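PDB 6JUF: SspB protein from Streptomyces clavuligerus, which probably acts as a DNA-cleaving nuclease in SspABCD-SspE, a phosphorothioation-sensing system that defends bacteria against phage. Local coordinates for residues 63-66 and 71-74; 116-121 and 133-138; 319-322 and 326-329. All blocks are in the same frame, centred on the assembly; numbering follows the deposited sequence.

From the N terminus, contact 1 comes first and closes the short turn that carries helix 57-66 into strand 70-74. Contact 2 closes a somewhat longer loop, bringing the end of helix 107-118 against the end of helix 129-137. Contact 3 lies far along the chain and folds the linker between helices 306-317 and 330-336 onto itself. The three loops follow one another in series, so none nests in or crosses another. Contacts 1 and 2 nevertheless touch, Ala66 CB lying 3.6 Å from Leu117 CD1, which joins the two helices 57-66 and 107-118. Contact 3 stays apart, its nearest atoms about 10 Å from contact 2 and about 14 Å from contact 1.

Contact 1. Residues 63-66 and 71-74; sequences WSRA and REHY
Arg65 and Glu72 meet across the tight helix-turn-strand connection in which helix 57-66 gives way to strand 70-74, one half of a two-stranded antiparallel sheet with strand 83-87. Both CB atoms point toward the opposite segment, and the two side chains cross at nearly a right angle. One bond, from NH1 to OE2, carries the salt bridge, and the guanidinium and carboxylate planes, 85° apart, are in keeping with this single-point pairing. Arginine suits the helix end because its long chain can carry a charge from the helix to the strand. CG lies anti to the backbone N (chi1 -164°) and a kink at chi3 swings the guanidinium round. Glu72 meets it on a chain that runs straight beyond CG. The methylene CD of Arg65 lies 3.3 Å from OE2 of Glu72, so the oxygen is approached by a methylene as well as by the N-H.

The ion pair is buried, and neighbours help to balance it. Arg61, one turn earlier on the same helix, directs NE to OE2 of Glu72 in a second salt bridge; two positive groups on one carboxylate oxygen would be expected to keep the glutamate ionised. Trp127 makes a cation-pi contact with Arg65, while a backbone hydrogen bond between Ser64 and Thr70 secures the turn. The Arg65 side chain lies about 10 Å from that of Glu18, a magnesium-binding residue. The hydrogen bond itself is fairly straight at 162°: OE2 of Glu72 lies almost in the guanidinium plane, yet Arg65 NH1 approaches from above the carboxylate plane, 2.8 Å from OE2.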
ATOM      1  N   TRP B  63       4.042 -15.401   6.137  1.00  8.02           N
ATOM      2  CA  TRP B  63       4.404 -13.976   6.208  1.00  7.62           C
ATOM      3  C   TRP B  63       4.239 -13.492   7.633  1.00  7.76           C
ATOM      4  O   TRP B  63       5.048 -12.700   8.125  1.00  7.81           O
ATOM      5  CB  TRP B  63       3.682 -13.089   5.201  1.00  7.54           C
ATOM      6  CG  TRP B  63       4.262 -13.214   3.843  1.00  7.80           C
ATOM      7  CD1 TRP B  63       3.621 -13.596   2.674  1.00  8.51           C
ATOM      8  CD2 TRP B  63       5.657 -12.914   3.467  1.00  8.08           C
ATOM      9  NE1 TRP B  63       4.533 -13.591   1.595  1.00  8.37           N
ATOM     10  CE2 TRP B  63       5.761 -13.175   2.020  1.00  8.39           C
ATOM     11  CE3 TRP B  63       6.786 -12.429   4.160  1.00  6.91           C
ATOM     12  CZ2 TRP B  63       6.967 -13.010   1.324  1.00  9.29           C
ATOM     13  CZ3 TRP B  63       7.989 -12.262   3.435  1.00  7.76           C
ATOM     14  CH2 TRP B  63       8.065 -12.546   2.067  1.00  8.76           C
ATOM     15  N   SER B  64       3.180 -13.926   8.315  1.00  8.00           N
ATOM     16  CA  SER B  64       3.039 -13.508   9.741  1.00  9.09           C
ATOM     17  C   SER B  64       4.215 -13.994  10.603  1.00  8.07           C
ATOM     18  O   SER B  64       4.710 -13.204  11.411  1.00 10.11           O
ATOM     19  CB  SER B  64       1.771 -14.104  10.323  1.00 13.00           C
ATOM     20  OG  SER B  64       0.704 -13.277   9.913  1.00 14.94           O
ATOM     21  N   ARG B  65       4.660 -15.259  10.437  1.00  9.69           N
ATOM     22  CA  ARG B  65       5.805 -15.804  11.184  1.00 10.98           C
ATOM     23  C   ARG B  65       7.079 -15.026  10.791  1.00  7.54           C
ATOM     24  O   ARG B  65       7.890 -14.657  11.626  1.00  9.29           O
ATOM     25  CB  ARG B  65       5.906 -17.285  10.838  1.00 11.31           C
ATOM     26  CG  ARG B  65       6.735 -18.249  11.693  1.00 19.44           C
ATOM     27  CD  ARG B  65       6.331 -19.676  11.272  1.00 20.94           C
ATOM     28  NE  ARG B  65       6.865 -20.233   9.960  1.00 31.82           N
ATOM     29  CZ  ARG B  65       6.188 -20.977   9.044  1.00 25.43           C
ATOM     30  NH1 ARG B  65       4.882 -21.248   9.186  1.00 23.61           N
ATOM     31  NH2 ARG B  65       6.780 -21.416   7.956  1.00 28.46           N
ATOM     32  N   ALA B  66       7.217 -14.803   9.485  1.00  7.16           N
ATOM     33  CA  ALA B  66       8.508 -14.222   8.944  1.00  6.78           C
ATOM     34  C   ALA B  66       8.689 -12.793   9.407  1.00  7.71           C
ATOM     35  O   ALA B  66       9.796 -12.309   9.642  1.00  9.56           O
ATOM     36  CB  ALA B  66       8.483 -14.286   7.400  1.00  7.87           C
ATOM     37  N   ARG B  71       4.402 -16.471  16.461  1.00 10.27           N
ATOM     38  CA  ARG B  71       5.298 -17.597  16.704  1.00 12.22           C
ATOM     39  C   ARG B  71       4.433 -18.844  16.558  1.00 10.94           C
ATOM     40  O   ARG B  71       3.206 -18.765  16.740  1.00 10.28           O
ATOM     41  CB  ARG B  71       5.915 -17.551  18.121  1.00 15.15           C
ATOM     42  CG  ARG B  71       7.163 -16.671  18.332  1.00 16.69           C
ATOM     43  CD  ARG B  71       8.343 -17.691  18.221  1.00 21.71           C
ATOM     44  NE  ARG B  71       9.377 -17.120  18.934  1.00 21.25           N
ATOM     45  CZ  ARG B  71      10.641 -17.411  18.890  1.00 17.23           C
ATOM     46  NH1 ARG B  71      11.073 -18.412  18.126  1.00 16.33           N
ATOM     47  NH2 ARG B  71      11.437 -16.667  19.647  1.00 23.75           N
ATOM     48  N   GLU B  72       5.033 -19.989  16.280  1.00 10.75           N
ATOM     49  CA  GLU B  72       4.291 -21.210  16.178  1.00 10.75           C
ATOM     50  C   GLU B  72       4.845 -22.240  17.200  1.00 12.60           C
ATOM     51  O   GLU B  72       6.047 -22.271  17.527  1.00 13.85           O
ATOM     52  CB  GLU B  72       4.338 -21.782  14.731  1.00 11.84           C
ATOM     53  CG  GLU B  72       3.699 -20.857  13.702  1.00 12.35           C
ATOM     54  CD  GLU B  72       3.591 -21.508  12.355  1.00 13.88           C
ATOM     55  OE1 GLU B  72       3.911 -22.708  12.191  1.00 15.95           O
ATOM     56  OE2 GLU B  72       3.222 -20.779  11.420  1.00 14.63           O
ATOM     57  N   HIS B  73       3.910 -23.072  17.679  1.00 13.74           N
ATOM     58  CA  HIS B  73       4.269 -24.125  18.669  1.00 15.33           C
ATOM     59  C   HIS B  73       3.241 -25.194  18.703  1.00 18.09           C
ATOM     60  O   HIS B  73       2.113 -24.921  18.360  1.00 15.40           O
ATOM     61  CB  HIS B  73       4.449 -23.521  20.061  1.00 15.09           C
ATOM     62  CG  HIS B  73       5.298 -24.387  20.975  1.00 18.74           C
ATOM     63  ND1 HIS B  73       4.771 -25.000  22.037  1.00 26.94           N
ATOM     64  CD2 HIS B  73       6.605 -24.853  20.864  1.00 23.85           C
ATOM     65  CE1 HIS B  73       5.724 -25.731  22.660  1.00 20.92           C
ATOM     66  NE2 HIS B  73       6.832 -25.660  21.930  1.00 28.28           N
ATOM     67  N   TYR B  74       3.568 -26.409  19.154  1.00 19.72           N
ATOM     68  CA  TYR B  74       2.498 -27.407  19.333  1.00 22.01           C
ATOM     69  C   TYR B  74       1.430 -26.917  20.323  1.00 23.40           C
ATOM     70  O   TYR B  74       1.730 -26.216  21.319  1.00 22.78           O
ATOM     71  CB  TYR B  74       3.069 -28.757  19.800  1.00 24.01           C
ATOM     72  CG  TYR B  74       4.306 -29.184  19.014  1.00 32.88           C
ATOM     73  CD1 TYR B  74       4.190 -29.787  17.748  1.00 28.96           C
ATOM     74  CD2 TYR B  74       5.588 -28.965  19.529  1.00 36.68           C
ATOM     75  CE1 TYR B  74       5.317 -30.189  17.037  1.00 31.45           C
ATOM     76  CE2 TYR B  74       6.720 -29.342  18.820  1.00 46.37           C
ATOM     77  CZ  TYR B  74       6.584 -29.955  17.576  1.00 48.41           C
ATOM     78  OH  TYR B  74       7.722 -30.343  16.872  1.00 59.99           O
TER

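Contact 2. Residues 116-121 and 133-138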
ATOM      1  N   TRP B 116      12.329  -6.368  10.759  1.00  7.74           N
ATOM      2  CA  TRP B 116      11.893  -7.585  11.448  1.00  6.83           C
ATOM      3  C   TRP B 116      12.000  -8.824  10.611  1.00  7.23           C
ATOM      4  O   TRP B 116      12.366  -9.878  11.109  1.00  8.08           O
ATOM      5  CB  TRP B 116      10.480  -7.463  11.975  1.00  6.86           C
ATOM      6  CG  TRP B 116      10.385  -6.498  13.150  1.00  7.80           C
ATOM      7  CD1 TRP B 116      11.448  -5.924  13.905  1.00  9.18           C
ATOM      8  CD2 TRP B 116       9.154  -5.981  13.762  1.00  8.01           C
ATOM      9  NE1 TRP B 116      10.942  -5.096  14.894  1.00  9.19           N
ATOM     10  CE2 TRP B 116       9.576  -5.068  14.854  1.00  8.58           C
ATOM     11  CE3 TRP B 116       7.798  -6.124  13.498  1.00  6.29           C
ATOM     12  CZ2 TRP B 116       8.633  -4.388  15.658  1.00  8.42           C
ATOM     13  CZ3 TRP B 116       6.877  -5.460  14.308  1.00  7.93           C
ATOM     14  CH2 TRP B 116       7.276  -4.568  15.350  1.00  7.12           C
ATOM     15  N   LEU B 117      11.811  -8.661   9.289  1.00  7.93           N
ATOM     16  CA  LEU B 117      11.892  -9.804   8.370  1.00  6.69           C
ATOM     17  C   LEU B 117      13.354 -10.363   8.369  1.00  7.83           C
ATOM     18  O   LEU B 117      13.568 -11.551   8.346  1.00  8.89           O
ATOM     19  CB  LEU B 117      11.492  -9.395   6.947  1.00  6.86           C
ATOM     20  CG  LEU B 117      11.578 -10.487   5.864  1.00  6.04           C
ATOM     21  CD1 LEU B 117      10.698 -11.748   6.194  1.00  9.36           C
ATOM     22  CD2 LEU B 117      11.193  -9.935   4.508  1.00  7.01           C
ATOM     23  N   LEU B 118      14.309  -9.450   8.411  1.00  8.77           N
ATOM     24  CA  LEU B 118      15.745  -9.793   8.334  1.00  9.72           C
ATOM     25  C   LEU B 118      16.300 -10.203   9.702  1.00  9.78           C
ATOM     26  O   LEU B 118      17.354 -10.805   9.825  1.00  9.87           O
ATOM     27  CB  LEU B 118      16.532  -8.614   7.752  1.00  9.45           C
ATOM     28  CG  LEU B 118      16.293  -8.254   6.296  1.00 10.32           C
ATOM     29  CD1 LEU B 118      17.004  -6.955   5.988  1.00 14.47           C
ATOM     30  CD2 LEU B 118      16.734  -9.385   5.356  1.00 13.90           C
ATOM     31  N   SER B 119      15.540  -9.862  10.742  1.00  9.18           N
ATOM     32  CA  SER B 119      16.046  -9.953  12.130  1.00 11.27           C
ATOM     33  C   SER B 119      16.401 -11.369  12.571  1.00 11.62           C
ATOM     34  O   SER B 119      15.691 -12.300  12.244  1.00 11.01           O
ATOM     35  CB  SER B 119      15.002  -9.374  13.106  1.00 11.83           C
ATOM     36  OG  SER B 119      15.479  -9.356  14.423  1.00 14.17           O
ATOM     37  N   SER B 120      17.492 -11.489  13.333  1.00 11.49           N
ATOM     38  CA  SER B 120      17.890 -12.772  13.885  1.00 10.87           C
ATOM     39  C   SER B 120      18.567 -12.481  15.223  1.00 12.46           C
ATOM     40  O   SER B 120      19.369 -11.543  15.355  1.00 14.18           O
ATOM     41  CB  SER B 120      18.863 -13.452  12.934  1.00 12.49           C
ATOM     42  OG  SER B 120      19.264 -14.680  13.456  1.00 13.51           O
ATOM     43  N   ARG B 121      18.179 -13.251  16.223  1.00 12.56           N
ATOM     44  CA  ARG B 121      18.860 -13.213  17.529  1.00 16.98           C
ATOM     45  C   ARG B 121      18.729 -14.597  18.138  1.00 17.93           C
ATOM     46  O   ARG B 121      17.929 -15.409  17.647  1.00 14.09           O
ATOM     47  CB  ARG B 121      18.240 -12.132  18.427  1.00 17.50           C
ATOM     48  CG  ARG B 121      17.418 -12.743  19.551  1.00 28.05           C
ATOM     49  CD  ARG B 121      15.977 -12.266  19.657  1.00 34.27           C
ATOM     50  NE  ARG B 121      15.747 -10.970  19.040  1.00 33.83           N
ATOM     51  CZ  ARG B 121      16.118  -9.817  19.570  1.00 33.78           C
ATOM     52  NH1 ARG B 121      16.720  -9.808  20.763  1.00 52.86           N
ATOM     53  NH2 ARG B 121      15.899  -8.663  18.912  1.00 24.84           N
ATOM     54  N   VAL B 133      20.682 -13.512   2.711  1.00  9.80           N
ATOM     55  CA  VAL B 133      21.833 -13.543   1.778  1.00  9.13           C
ATOM     56  C   VAL B 133      21.827 -12.271   0.922  1.00  9.15           C
ATOM     57  O   VAL B 133      22.850 -11.610   0.771  1.00 10.73           O
ATOM     58  CB  VAL B 133      21.778 -14.785   0.842  1.00  7.95           C
ATOM     59  CG1 VAL B 133      22.961 -14.707  -0.173  1.00  9.04           C
ATOM     60  CG2 VAL B 133      21.905 -16.064   1.672  1.00 11.23           C
ATOM     61  N   ALA B 134      20.660 -11.934   0.321  1.00  8.93           N
ATOM     62  CA  ALA B 134      20.579 -10.832  -0.665  1.00  7.53           C
ATOM     63  C   ALA B 134      21.037  -9.525  -0.033  1.00  8.95           C
ATOM     64  O   ALA B 134      21.792  -8.777  -0.618  1.00 10.49           O
ATOM     65  CB  ALA B 134      19.158 -10.668  -1.266  1.00  8.31           C
ATOM     66  N   PHE B 135      20.549  -9.247   1.170  1.00  8.89           N
ATOM     67  CA  PHE B 135      20.924  -7.981   1.839  1.00  8.57           C
ATOM     68  C   PHE B 135      22.267  -8.036   2.535  1.00 10.04           C
ATOM     69  O   PHE B 135      22.993  -6.990   2.497  1.00 11.03           O
ATOM     70  CB  PHE B 135      19.833  -7.528   2.811  1.00  9.67           C
ATOM     71  CG  PHE B 135      18.643  -6.929   2.106  1.00  7.82           C
ATOM     72  CD1 PHE B 135      18.560  -5.558   1.939  1.00 10.63           C
ATOM     73  CD2 PHE B 135      17.632  -7.739   1.575  1.00 10.44           C
ATOM     74  CE1 PHE B 135      17.473  -4.976   1.267  1.00 12.12           C
ATOM     75  CE2 PHE B 135      16.538  -7.156   0.921  1.00  8.82           C
ATOM     76  CZ  PHE B 135      16.478  -5.798   0.711  1.00  7.90           C
ATOM     77  N   HIS B 136      22.610  -9.152   3.192  1.00 10.42           N
ATOM     78  CA  HIS B 136      23.741  -9.141   4.144  1.00 10.66           C
ATOM     79  C   HIS B 136      24.968  -9.931   3.726  1.00 11.79           C
ATOM     80  O   HIS B 136      26.048  -9.674   4.239  1.00 12.55           O
ATOM     81  CB  HIS B 136      23.237  -9.657   5.492  1.00 10.01           C
ATOM     82  CG  HIS B 136      22.266  -8.702   6.151  1.00 10.23           C
ATOM     83  ND1 HIS B 136      22.612  -7.444   6.461  1.00 11.69           N
ATOM     84  CD2 HIS B 136      20.975  -8.877   6.608  1.00 10.33           C
ATOM     85  CE1 HIS B 136      21.584  -6.797   7.043  1.00 12.60           C
ATOM     86  NE2 HIS B 136      20.560  -7.676   7.144  1.00 11.80           N
ATOM     87  N   LEU B 137      24.813 -10.902   2.822  1.00  9.79           N
ATOM     88  CA  LEU B 137      25.961 -11.824   2.487  1.00 11.81           C
ATOM     89  C   LEU B 137      26.463 -11.753   1.050  1.00 12.96           C
ATOM     90  O   LEU B 137      27.621 -12.067   0.784  1.00 14.80           O
ATOM     91  CB  LEU B 137      25.634 -13.281   2.842  1.00 12.50           C
ATOM     92  CG  LEU B 137      25.347 -13.544   4.343  1.00 13.36           C
ATOM     93  CD1 LEU B 137      24.981 -14.999   4.616  1.00 14.99           C
ATOM     94  CD2 LEU B 137      26.531 -13.224   5.197  1.00 15.37           C
ATOM     95  N   ALA B 138      25.637 -11.266   0.143  1.00 10.11           N
ATOM     96  CA  ALA B 138      26.043 -11.209  -1.273  1.00 11.32           C
ATOM     97  C   ALA B 138      27.187 -10.237  -1.461  1.00 11.38           C
ATOM     98  O   ALA B 138      27.194  -9.175  -0.821  1.00 11.89           O
ATOM     99  CB  ALA B 138      24.866 -10.803  -2.191  1.00 14.39           C
TER
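Leu118 CD1 enters the angle between two consecutive aromatic side chains, Phe135 and His136, and carries most of the contact. The methyl lies 3.8 Å from His136 NE2 and, in a direction roughly at right angles, 4.2 Å from Phe135 CG, approaching both rings obliquely. His136 NE2 also comes within 4.2 Å of Leu118 CB, so the imidazole follows the root of the leucine as well as its tip. No polar bond joins the segments; shape and burial do the work. Leucine suits the place because it is apolar and flexible enough to put one methyl in the corner where the two rings meet: CG sits anti to the carbonyl carbon (chi1 -68°), and chi2 near 172° then sends CD1 straight ahead.

The next shell packs round the rings. Phe135 is met edge-to-face by His114, one turn before Leu118 on the same helix, and by the ring of Phe221, while Trp131 and Ala267 pack on Leu118 and Ala267 touches His136 too. One face of the His136 imidazole is covered near its rim by Phe135 CB.

Further out, the helix ends are held by polar groups. Lys68 NZ bonds to the carbonyl oxygens of Trp116 and Ser119, and Ser119 is where the chain leaves helical geometry. On the partner helix, Val133 O accepts from both Leu137 N and Ala138 N, each at 2.9 Å, while Phe135 O receives Arg266 NH1 and Arg269 NH2; a long, flexible cation is well suited to satisfying such carbonyls at a helix terminus. Helices 107-118 and 129-137 are thus two successive helices joined by a loop, whose C-terminal ends pack together, the second carrying a wider pi-type turn at 133-137.

Contact 3. Residues 319-322 and 326-329; sequences DNVR and NFPT
Arg322 O and Phe327 O are bridged by one water that donates to both, at 2.7 Å to the oxygen of Arg322 and 2.9 Å to that of Phe327. The water closes a compact linker between two helices: a Schellman motif, with Asp319 in its positive-phi position, ends helix 306-317, and Thr329 is the N-cap of helix 330-336. Aspartate adopts such left-handed backbone angles more readily than most residues, and the threonine hydroxyl oxygen OG1 caps Asp332 N.

Within the linker Phe327 folds back on the 3-10 turn at 321-322. With CG anti to the backbone N (chi1 -170°), the ring is carried toward Val321 and Arg322, which approach it obliquely, at different parts of its rim. The CG1 branch of Val321 touches Phe327 CE1 at 3.5 Å, while on the same side of the ring plane the backbone CA of Arg322 lies 3.8 Å from Phe327 CD2. Pro328 CD covers the opposite face of the ring, toward its rim. A large, flat hydrocarbon suits this place because it can pack on backbone and side chain together.

Arg322 divides its labour. Its aliphatic part lies beside the phenyl group, whereas the guanidinium leads away to salt bridges with Asp315 and Asp312 on helix 306-317, binding the linker to the helix that precedes it. Helix 89-95 packs on the linker: Arg92 touches Phe327, and Trp89 NE1 bonds to Pro328 O. The methylene CG of Arg322 stands 4.0 Å from Phe327 CE2.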
ATOM      1  N   ASP B 319       4.512   7.863  19.368  1.00 13.03           N
ATOM      2  CA  ASP B 319       3.753   8.577  20.402  1.00 16.28           C
ATOM      3  C   ASP B 319       3.409   7.740  21.631  1.00 13.46           C
ATOM      4  O   ASP B 319       2.327   7.931  22.237  1.00 14.92           O
ATOM      5  CB  ASP B 319       2.524   9.223  19.768  1.00 18.25           C
ATOM      6  CG  ASP B 319       2.785  10.671  19.342  1.00 35.16           C
ATOM      7  OD1 ASP B 319       3.951  11.152  19.347  1.00 42.00           O
ATOM      8  OD2 ASP B 319       1.817  11.342  19.021  1.00 51.49           O
ATOM      9  N   ASN B 320       4.348   6.858  22.020  1.00 12.76           N
ATOM     10  CA  ASN B 320       4.277   6.136  23.282  1.00 13.05           C
ATOM     11  C   ASN B 320       2.986   5.361  23.416  1.00 14.00           C
ATOM     12  O   ASN B 320       2.174   5.554  24.334  1.00 14.23           O
ATOM     13  CB  ASN B 320       4.534   7.140  24.421  1.00 15.81           C
ATOM     14  CG  ASN B 320       5.901   7.785  24.288  1.00 18.22           C
ATOM     15  OD1 ASN B 320       6.020   9.032  24.264  1.00 27.52           O
ATOM     16  ND2 ASN B 320       6.929   6.974  24.182  1.00 14.01           N
ATOM     17  N   VAL B 321       2.825   4.426  22.471  1.00 10.43           N
ATOM     18  CA  VAL B 321       1.707   3.467  22.524  1.00 10.41           C
ATOM     19  C   VAL B 321       1.619   2.751  23.879  1.00 11.89           C
ATOM     20  O   VAL B 321       0.469   2.472  24.345  1.00 13.55           O
ATOM     21  CB  VAL B 321       1.885   2.427  21.403  1.00 11.97           C
ATOM     22  CG1 VAL B 321       0.773   1.420  21.389  1.00 12.85           C
ATOM     23  CG2 VAL B 321       1.958   3.137  20.051  1.00 12.95           C
ATOM     24  N   ARG B 322       2.756   2.402  24.469  1.00 13.12           N
ATOM     25  CA  ARG B 322       2.775   1.571  25.696  1.00 14.11           C
ATOM     26  C   ARG B 322       2.095   2.291  26.888  1.00 13.83           C
ATOM     27  O   ARG B 322       1.715   1.659  27.861  1.00 16.02           O
ATOM     28  CB  ARG B 322       4.213   1.127  26.043  1.00 12.61           C
ATOM     29  CG  ARG B 322       4.861   0.166  25.042  1.00 11.58           C
ATOM     30  CD  ARG B 322       6.318  -0.122  25.365  1.00 11.80           C
ATOM     31  NE  ARG B 322       7.110   1.125  25.461  1.00 10.24           N
ATOM     32  CZ  ARG B 322       8.378   1.169  25.867  1.00 11.13           C
ATOM     33  NH1 ARG B 322       9.035   0.070  26.150  1.00 16.53           N
ATOM     34  NH2 ARG B 322       8.945   2.339  25.942  1.00 10.13           N
ATOM     35  N   ASN B 326      -4.596   0.504  29.325  1.00 16.12           N
ATOM     36  CA  ASN B 326      -4.814  -0.937  29.151  1.00 17.80           C
ATOM     37  C   ASN B 326      -3.937  -1.583  28.105  1.00 19.48           C
ATOM     38  O   ASN B 326      -4.214  -2.699  27.669  1.00 21.22           O
ATOM     39  CB  ASN B 326      -6.281  -1.197  28.775  1.00 20.69           C
ATOM     40  CG  ASN B 326      -7.233  -0.725  29.842  1.00 20.46           C
ATOM     41  OD1 ASN B 326      -7.094  -1.081  30.994  1.00 23.11           O
ATOM     42  ND2 ASN B 326      -8.215   0.049  29.449  1.00 23.63           N
ATOM     43  N   PHE B 327      -2.891  -0.876  27.682  1.00 15.15           N
ATOM     44  CA  PHE B 327      -1.904  -1.510  26.801  1.00 15.11           C
ATOM     45  C   PHE B 327      -1.115  -2.567  27.543  1.00 14.79           C
ATOM     46  O   PHE B 327      -0.567  -2.268  28.588  1.00 16.59           O
ATOM     47  CB  PHE B 327      -0.935  -0.495  26.196  1.00 14.54           C
ATOM     48  CG  PHE B 327      -0.078  -1.124  25.115  1.00 14.93           C
ATOM     49  CD1 PHE B 327      -0.514  -1.129  23.794  1.00 16.11           C
ATOM     50  CD2 PHE B 327       1.072  -1.789  25.461  1.00 14.95           C
ATOM     51  CE1 PHE B 327       0.262  -1.747  22.789  1.00 15.40           C
ATOM     52  CE2 PHE B 327       1.834  -2.416  24.492  1.00 17.78           C
ATOM     53  CZ  PHE B 327       1.424  -2.393  23.157  1.00 17.51           C
ATOM     54  N   PRO B 328      -1.072  -3.809  27.018  1.00 14.27           N
ATOM     55  CA  PRO B 328      -0.406  -4.869  27.802  1.00 15.36           C
ATOM     56  C   PRO B 328       1.101  -4.794  27.820  1.00 13.73           C
ATOM     57  O   PRO B 328       1.706  -4.515  26.738  1.00 15.38           O
ATOM     58  CB  PRO B 328      -0.800  -6.146  27.077  1.00 14.64           C
ATOM     59  CG  PRO B 328      -1.122  -5.731  25.674  1.00 17.12           C
ATOM     60  CD  PRO B 328      -1.605  -4.299  25.703  1.00 15.15           C
ATOM     61  N   THR B 329       1.719  -5.055  28.971  1.00 14.95           N
ATOM     62  CA  THR B 329       3.159  -5.281  29.040  1.00 14.59           C
ATOM     63  C   THR B 329       3.525  -6.583  28.308  1.00 13.94           C
ATOM     64  O   THR B 329       2.628  -7.401  27.991  1.00 12.53           O
ATOM     65  CB  THR B 329       3.638  -5.374  30.481  1.00 16.88           C
ATOM     66  OG1 THR B 329       3.064  -6.518  31.149  1.00 16.68           O
ATOM     67  CG2 THR B 329       3.298  -4.048  31.237  1.00 16.72           C
TER
HETATM   68  O   HOH W   1       1.945  -0.896  28.744  1.00 19.77           O